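Adhesion and penetration protein autotransporter (Haemophilus influenzae, PDB 3SYJ) promotes adherence to and invasion of host cells and bacterial aggregation as a self-associating autotransporter that is probably also a serine protease. Local coordinates at residues F5-K19 with P595-E609. Residues are numbered along the deposited sequence; the frame is centred on the assembly and turned at random.
Sequences FGIDYQYYRDFAENK and PHAYNHLNKRWSEME
The Phe-5 ring receives Met-608 over one face: methyl CE stands 4.0 Å from the ring centroid, a CH-pi contact, with sulfur SD farther off and oblique, in a Met-aromatic contact. Met-608 O meets the same ring at its edge, in plane. On the Arg-13 guanidinium, Ala-597 CB sits over one face, toward its rim, and Glu-17 OE2 takes an edge in a salt bridge, while OE1 of Glu-17 pairs with Arg-56; the His-600 ring turns its own edge toward Arg-13 and has Tyr-598 CD2 over one face. The His-596 ring meets Asp-14 edge-on: ND1 of His-596 donates to the syn side of Asp-14 OD2 at 2.8 Å, somewhat out of the carboxylate plane, with ring and carboxylate planes only 24° apart. Asp-621 accepts from the opposite ring nitrogen, NE2, which should hold the imidazole's rotation.

The contact illustrates how a polar helix flank can dock a loop. Helix 9-17, in the protease domain of the passenger, faces an excursion that leaves the beta-solenoid between strands 586-593 and 622-629 and climbs to that domain, so the two modules are joined across 576 residues of sequence. Asp-14 OD1 accepts from Ala-597 N at 2.8 Å, nearly along its C-O axis, and from Gln-10 NE2 above the carboxylate plane. The Gln-10 chain turns at chi2 (66°), which brings NE2 to both Asp-14 OD1 and Ala-597 O; the latter, 3.0 Å from NE2, is met on a lone pair and almost straight at 172°. Nearby, the extended Lys-19 chain brings CD within 3.6 Å of His-596 C, its NZ going on to Glu-85.

At the far end Glu-609 folds back so that OE2 accepts from Tyr-9 N at 2.8 Å, from above the carboxylate plane, while OE1 pairs with Lys-34, whose charge probably eases the approach of Asp-8 OD1 to Glu-609 OE2. Leu-601 CD1 rests 4.0 Å from Tyr-9 CD2.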
loop_
_atom_site.group_PDB
_atom_site.type_symbol
_atom_site.label_atom_id
_atom_site.label_comp_id
_atom_site.label_asym_id
_atom_site.label_seq_id
_atom_site.Cartn_x
_atom_site.Cartn_y
_atom_site.Cartn_z
ATOM N N PHE A 5 38.423 -50.532 -15.038
ATOM C CA PHE A 5 37.512 -50.276 -16.150
ATOM C C PHE A 5 36.040 -50.426 -15.759
ATOM O O PHE A 5 35.149 -49.980 -16.487
ATOM C CB PHE A 5 37.845 -51.188 -17.340
ATOM C CG PHE A 5 37.036 -50.895 -18.576
ATOM C CD1 PHE A 5 37.223 -49.713 -19.274
ATOM C CD2 PHE A 5 36.090 -51.799 -19.037
ATOM C CE1 PHE A 5 36.484 -49.432 -20.410
ATOM C CE2 PHE A 5 35.347 -51.529 -20.175
ATOM C CZ PHE A 5 35.544 -50.344 -20.864
ATOM N N GLY A 6 35.788 -51.036 -14.605
ATOM C CA GLY A 6 34.436 -51.148 -14.082
ATOM C C GLY A 6 33.887 -49.848 -13.510
ATOM O O GLY A 6 32.706 -49.759 -13.159
ATOM N N ILE A 7 34.754 -48.842 -13.411
ATOM C CA ILE A 7 34.376 -47.515 -12.928
ATOM C C ILE A 7 34.770 -46.472 -13.978
ATOM O O ILE A 7 35.841 -46.582 -14.586
ATOM C CB ILE A 7 35.066 -47.209 -11.586
ATOM C CG1 ILE A 7 34.455 -48.059 -10.471
ATOM C CG2 ILE A 7 34.974 -45.727 -11.234
ATOM C CD1 ILE A 7 35.290 -48.092 -9.217
ATOM N N ASP A 8 33.898 -45.486 -14.208
ATOM C CA ASP A 8 34.169 -44.421 -15.178
ATOM C C ASP A 8 35.573 -43.883 -15.002
ATOM O O ASP A 8 35.983 -43.555 -13.889
ATOM C CB ASP A 8 33.198 -43.257 -15.009
ATOM C CG ASP A 8 31.814 -43.575 -15.516
ATOM O OD1 ASP A 8 31.670 -44.512 -16.326
ATOM O OD2 ASP A 8 30.867 -42.881 -15.105
ATOM N N TYR A 9 36.307 -43.792 -16.104
ATOM C CA TYR A 9 37.660 -43.254 -16.080
ATOM C C TYR A 9 37.628 -41.826 -15.559
ATOM O O TYR A 9 38.585 -41.369 -14.941
ATOM C CB TYR A 9 38.265 -43.278 -17.483
ATOM C CG TYR A 9 39.778 -43.294 -17.523
ATOM C CD1 TYR A 9 40.512 -44.168 -16.729
ATOM C CD2 TYR A 9 40.470 -42.462 -18.385
ATOM C CE1 TYR A 9 41.906 -44.194 -16.786
ATOM C CE2 TYR A 9 41.855 -42.480 -18.448
ATOM C CZ TYR A 9 42.565 -43.341 -17.653
ATOM O OH TYR A 9 43.935 -43.336 -17.732
ATOM N N GLN A 10 36.518 -41.128 -15.796
ATOM C CA GLN A 10 36.400 -39.732 -15.383
ATOM C C GLN A 10 36.703 -39.518 -13.900
ATOM O O GLN A 10 37.297 -38.502 -13.532
ATOM C CB GLN A 10 35.030 -39.157 -15.733
ATOM C CG GLN A 10 35.006 -37.633 -15.728
ATOM C CD GLN A 10 35.883 -37.021 -16.823
ATOM O OE1 GLN A 10 35.888 -37.490 -17.962
ATOM N NE2 GLN A 10 36.617 -35.964 -16.480
ATOM N N TYR A 11 36.309 -40.468 -13.053
ATOM C CA TYR A 11 36.580 -40.348 -11.618
ATOM C C TYR A 11 38.063 -40.139 -11.360
ATOM O O TYR A 11 38.465 -39.250 -10.626
ATOM C CB TYR A 11 36.125 -41.597 -10.863
ATOM C CG TYR A 11 34.651 -41.651 -10.558
ATOM C CD1 TYR A 11 34.105 -40.894 -9.524
ATOM C CD2 TYR A 11 33.806 -42.483 -11.283
ATOM C CE1 TYR A 11 32.746 -40.957 -9.238
ATOM C CE2 TYR A 11 32.458 -42.555 -11.006
ATOM C CZ TYR A 11 31.933 -41.795 -9.987
ATOM O OH TYR A 11 30.589 -41.881 -9.726
ATOM N N TYR A 12 38.877 -40.972 -11.976
ATOM C CA TYR A 12 40.304 -40.923 -11.753
ATOM C C TYR A 12 40.932 -39.665 -12.339
ATOM O O TYR A 12 41.949 -39.179 -11.852
ATOM C CB TYR A 12 40.940 -42.153 -12.379
ATOM C CG TYR A 12 40.426 -43.468 -11.840
ATOM C CD1 TYR A 12 40.957 -44.024 -10.678
ATOM C CD2 TYR A 12 39.425 -44.164 -12.500
ATOM C CE1 TYR A 12 40.498 -45.240 -10.189
ATOM C CE2 TYR A 12 38.960 -45.379 -12.024
ATOM C CZ TYR A 12 39.498 -45.913 -10.868
ATOM O OH TYR A 12 39.030 -47.122 -10.400
ATOM N N ARG A 13 40.347 -39.155 -13.412
ATOM C CA ARG A 13 40.861 -37.939 -14.023
ATOM C C ARG A 13 40.480 -36.734 -13.167
ATOM O O ARG A 13 41.324 -35.900 -12.860
ATOM C CB ARG A 13 40.332 -37.780 -15.447
ATOM C CG ARG A 13 40.860 -38.808 -16.444
ATOM C CD ARG A 13 42.361 -38.704 -16.645
ATOM N NE ARG A 13 42.815 -37.321 -16.589
ATOM C CZ ARG A 13 42.656 -36.444 -17.570
ATOM N NH1 ARG A 13 42.058 -36.840 -18.678
ATOM N NH2 ARG A 13 43.077 -35.187 -17.444
ATOM N N ASP A 14 39.212 -36.654 -12.774
ATOM C CA ASP A 14 38.735 -35.552 -11.940
ATOM C C ASP A 14 39.498 -35.509 -10.617
ATOM O O ASP A 14 39.880 -34.435 -10.137
ATOM C CB ASP A 14 37.226 -35.665 -11.687
ATOM C CG ASP A 14 36.391 -35.224 -12.891
ATOM O OD1 ASP A 14 36.980 -34.691 -13.860
ATOM O OD2 ASP A 14 35.150 -35.407 -12.867
ATOM N N PHE A 15 39.720 -36.686 -10.042
ATOM C CA PHE A 15 40.452 -36.832 -8.786
ATOM C C PHE A 15 41.804 -36.118 -8.889
ATOM O O PHE A 15 42.149 -35.307 -8.032
ATOM C CB PHE A 15 40.653 -38.323 -8.460
ATOM C CG PHE A 15 40.816 -38.620 -6.990
ATOM C CD1 PHE A 15 39.709 -38.852 -6.189
ATOM C CD2 PHE A 15 42.078 -38.682 -6.414
ATOM C CE1 PHE A 15 39.853 -39.134 -4.840
ATOM C CE2 PHE A 15 42.231 -38.963 -5.064
ATOM C CZ PHE A 15 41.118 -39.193 -4.276
ATOM N N ALA A 16 42.547 -36.401 -9.960
ATOM C CA ALA A 16 43.893 -35.851 -10.120
ATOM C C ALA A 16 43.888 -34.340 -10.353
ATOM O O ALA A 16 44.804 -33.638 -9.921
ATOM C CB ALA A 16 44.616 -36.549 -11.246
ATOM N N GLU A 17 42.861 -33.849 -11.040
ATOM C CA GLU A 17 42.777 -32.432 -11.383
ATOM C C GLU A 17 41.974 -31.630 -10.356
ATOM O O GLU A 17 41.754 -30.437 -10.547
ATOM C CB GLU A 17 42.156 -32.238 -12.781
ATOM C CG GLU A 17 42.764 -33.093 -13.909
ATOM C CD GLU A 17 44.219 -32.751 -14.226
ATOM O OE1 GLU A 17 44.686 -31.645 -13.868
ATOM O OE2 GLU A 17 44.898 -33.597 -14.849
ATOM N N ASN A 18 41.535 -32.274 -9.275
ATOM C CA ASN A 18 40.630 -31.626 -8.325
ATOM C C ASN A 18 39.423 -31.028 -9.047
ATOM O O ASN A 18 39.035 -29.892 -8.782
ATOM C CB ASN A 18 41.345 -30.528 -7.515
ATOM C CG ASN A 18 42.225 -31.091 -6.399
ATOM O OD1 ASN A 18 43.440 -30.901 -6.403
ATOM N ND2 ASN A 18 41.614 -31.794 -5.448
ATOM N N LYS A 19 38.843 -31.794 -9.966
ATOM C CA LYS A 19 37.662 -31.355 -10.699
ATOM C C LYS A 19 36.477 -32.256 -10.395
ATOM O O LYS A 19 36.529 -33.073 -9.480
ATOM C CB LYS A 19 37.942 -31.290 -12.200
ATOM C CG LYS A 19 38.984 -30.247 -12.530
ATOM C CD LYS A 19 39.334 -30.208 -14.001
ATOM C CE LYS A 19 40.198 -28.996 -14.292
ATOM N NZ LYS A 19 40.448 -28.831 -15.741
ATOM N N PRO A 595 33.619 -27.916 -13.876
ATOM C CA PRO A 595 34.844 -28.369 -14.548
ATOM C C PRO A 595 35.010 -29.887 -14.504
ATOM O O PRO A 595 34.675 -30.509 -13.499
ATOM C CB PRO A 595 35.953 -27.717 -13.717
ATOM C CG PRO A 595 35.311 -26.547 -13.064
ATOM C CD PRO A 595 33.897 -26.946 -12.800
ATOM N N HIS A 596 35.533 -30.473 -15.578
ATOM C CA HIS A 596 35.888 -31.891 -15.579
ATOM C C HIS A 596 37.223 -32.090 -16.288
ATOM O O HIS A 596 37.541 -31.378 -17.240
ATOM C CB HIS A 596 34.804 -32.738 -16.257
ATOM C CG HIS A 596 33.558 -32.908 -15.441
ATOM N ND1 HIS A 596 33.512 -33.686 -14.304
ATOM C CD2 HIS A 596 32.310 -32.410 -15.605
ATOM C CE1 HIS A 596 32.292 -33.652 -13.799
ATOM N NE2 HIS A 596 31.543 -32.884 -14.569
ATOM N N ALA A 597 38.004 -33.062 -15.830
ATOM C CA ALA A 597 39.296 -33.352 -16.444
ATOM C C ALA A 597 39.164 -33.654 -17.938
ATOM O O ALA A 597 38.279 -34.413 -18.362
ATOM C CB ALA A 597 39.970 -34.491 -15.730
ATOM N N TYR A 598 40.055 -33.049 -18.722
ATOM C CA TYR A 598 40.085 -33.169 -20.178
ATOM C C TYR A 598 40.341 -34.618 -20.604
ATOM O O TYR A 598 41.119 -35.319 -19.969
ATOM C CB TYR A 598 41.204 -32.265 -20.705
ATOM C CG TYR A 598 41.365 -32.169 -22.216
ATOM C CD1 TYR A 598 40.676 -31.211 -22.945
ATOM C CD2 TYR A 598 42.236 -33.013 -22.902
ATOM C CE1 TYR A 598 40.828 -31.096 -24.319
ATOM C CE2 TYR A 598 42.399 -32.912 -24.284
ATOM C CZ TYR A 598 41.689 -31.945 -24.986
ATOM O OH TYR A 598 41.834 -31.822 -26.354
ATOM N N ASN A 599 39.701 -35.063 -21.682
ATOM C CA ASN A 599 39.882 -36.433 -22.162
ATOM C C ASN A 599 40.960 -36.543 -23.233
ATOM O O ASN A 599 40.739 -36.177 -24.388
ATOM C CB ASN A 599 38.565 -37.008 -22.688
ATOM C CG ASN A 599 38.735 -38.401 -23.292
ATOM O OD1 ASN A 599 39.705 -39.103 -23.003
ATOM N ND2 ASN A 599 37.795 -38.797 -24.136
ATOM N N HIS A 600 42.122 -37.059 -22.841
ATOM C CA HIS A 600 43.252 -37.193 -23.755
ATOM C C HIS A 600 43.220 -38.491 -24.571
ATOM O O HIS A 600 44.109 -38.721 -25.385
ATOM C CB HIS A 600 44.578 -37.147 -22.992
ATOM C CG HIS A 600 44.873 -35.830 -22.343
ATOM N ND1 HIS A 600 45.573 -34.827 -22.980
ATOM C CD2 HIS A 600 44.590 -35.363 -21.103
ATOM C CE1 HIS A 600 45.692 -33.792 -22.167
ATOM N NE2 HIS A 600 45.104 -34.091 -21.022
ATOM N N LEU A 601 42.223 -39.347 -24.352
ATOM C CA LEU A 601 42.229 -40.654 -25.011
ATOM C C LEU A 601 42.002 -40.587 -26.533
ATOM O O LEU A 601 41.293 -39.715 -27.033
ATOM C CB LEU A 601 41.219 -41.602 -24.354
ATOM C CG LEU A 601 41.472 -41.983 -22.893
ATOM C CD1 LEU A 601 40.343 -42.835 -22.361
ATOM C CD2 LEU A 601 42.796 -42.702 -22.756
ATOM N N ASN A 602 42.604 -41.522 -27.262
ATOM C CA ASN A 602 42.396 -41.594 -28.708
ATOM C C ASN A 602 40.991 -42.068 -29.059
ATOM O O ASN A 602 40.198 -42.401 -28.176
ATOM C CB ASN A 602 43.444 -42.490 -29.382
ATOM C CG ASN A 602 43.325 -43.949 -28.967
ATOM O OD1 ASN A 602 42.270 -44.398 -28.513
ATOM N ND2 ASN A 602 44.415 -44.695 -29.120
ATOM N N LYS A 603 40.700 -42.088 -30.354
ATOM C CA LYS A 603 39.399 -42.507 -30.866
ATOM C C LYS A 603 38.942 -43.816 -30.242
ATOM O O LYS A 603 37.812 -43.935 -29.770
ATOM C CB LYS A 603 39.482 -42.694 -32.380
ATOM C CG LYS A 603 38.851 -41.596 -33.210
ATOM C CD LYS A 603 37.449 -41.996 -33.636
ATOM C CE LYS A 603 37.079 -41.371 -34.973
ATOM N NZ LYS A 603 36.053 -42.185 -35.695
ATOM N N ARG A 604 39.840 -44.792 -30.240
ATOM C CA ARG A 604 39.509 -46.154 -29.851
ATOM C C ARG A 604 39.078 -46.280 -28.400
ATOM O O ARG A 604 38.000 -46.793 -28.098
ATOM C CB ARG A 604 40.698 -47.080 -30.104
ATOM C CG ARG A 604 40.488 -48.483 -29.578
ATOM C CD ARG A 604 41.750 -49.298 -29.714
ATOM N NE ARG A 604 41.552 -50.674 -29.278
ATOM C CZ ARG A 604 42.514 -51.590 -29.258
ATOM N NH1 ARG A 604 43.745 -51.270 -29.647
ATOM N NH2 ARG A 604 42.249 -52.824 -28.848
ATOM N N TRP A 605 39.935 -45.834 -27.497
ATOM C CA TRP A 605 39.648 -46.010 -26.081
ATOM C C TRP A 605 38.587 -45.045 -25.563
ATOM O O TRP A 605 37.873 -45.364 -24.614
ATOM C CB TRP A 605 40.933 -46.021 -25.258
ATOM C CG TRP A 605 41.674 -47.311 -25.483
ATOM C CD1 TRP A 605 41.191 -48.591 -25.281
ATOM C CD2 TRP A 605 42.998 -47.463 -25.980
ATOM N NE1 TRP A 605 42.148 -49.518 -25.609
ATOM C CE2 TRP A 605 43.266 -48.852 -26.042
ATOM C CE3 TRP A 605 43.992 -46.563 -26.366
ATOM C CZ2 TRP A 605 44.485 -49.355 -26.475
ATOM C CZ3 TRP A 605 45.204 -47.065 -26.800
ATOM C CH2 TRP A 605 45.441 -48.449 -26.853
ATOM N N SER A 606 38.448 -43.892 -26.217
ATOM C CA SER A 606 37.316 -43.011 -25.954
ATOM C C SER A 606 35.997 -43.720 -26.265
ATOM O O SER A 606 35.041 -43.650 -25.483
ATOM C CB SER A 606 37.422 -41.731 -26.784
ATOM O OG SER A 606 38.523 -40.940 -26.368
ATOM N N GLU A 607 35.947 -44.404 -27.407
ATOM C CA GLU A 607 34.742 -45.130 -27.811
ATOM C C GLU A 607 34.427 -46.268 -26.844
ATOM O O GLU A 607 33.269 -46.518 -26.521
ATOM C CB GLU A 607 34.888 -45.669 -29.229
ATOM C CG GLU A 607 34.570 -44.653 -30.304
ATOM C CD GLU A 607 35.296 -44.946 -31.605
ATOM O OE1 GLU A 607 35.471 -46.141 -31.931
ATOM O OE2 GLU A 607 35.693 -43.980 -32.297
ATOM N N MET A 608 35.470 -46.946 -26.385
ATOM C CA MET A 608 35.334 -48.017 -25.417
ATOM C C MET A 608 34.782 -47.478 -24.103
ATOM O O MET A 608 33.870 -48.058 -23.506
ATOM C CB MET A 608 36.687 -48.695 -25.204
ATOM C CG MET A 608 36.633 -49.907 -24.305
ATOM S SD MET A 608 37.914 -51.136 -24.629
ATOM C CE MET A 608 37.661 -52.142 -23.174
ATOM N N GLU A 609 35.329 -46.352 -23.660
ATOM C CA GLU A 609 34.874 -45.718 -22.434
ATOM C C GLU A 609 33.506 -45.049 -22.612
ATOM O O GLU A 609 32.768 -44.864 -21.646
ATOM C CB GLU A 609 35.925 -44.720 -21.929
ATOM C CG GLU A 609 35.563 -43.994 -20.642
ATOM C CD GLU A 609 35.393 -44.915 -19.446
ATOM O OE1 GLU A 609 35.814 -46.088 -19.508
ATOM O OE2 GLU A 609 34.842 -44.453 -18.431
HETATM O O HOH W 1 36.889 -46.841 -17.062
HETATM O O HOH W 2 31.915 -44.224 -18.974
HETATM O O HOH W 3 38.494 -37.574 -19.083
HETATM O O HOH W 4 34.638 -41.799 -17.886
HETATM O O HOH W 5 40.176 -39.214 -20.087
HETATM O O HOH W 6 37.503 -28.239 -16.731
#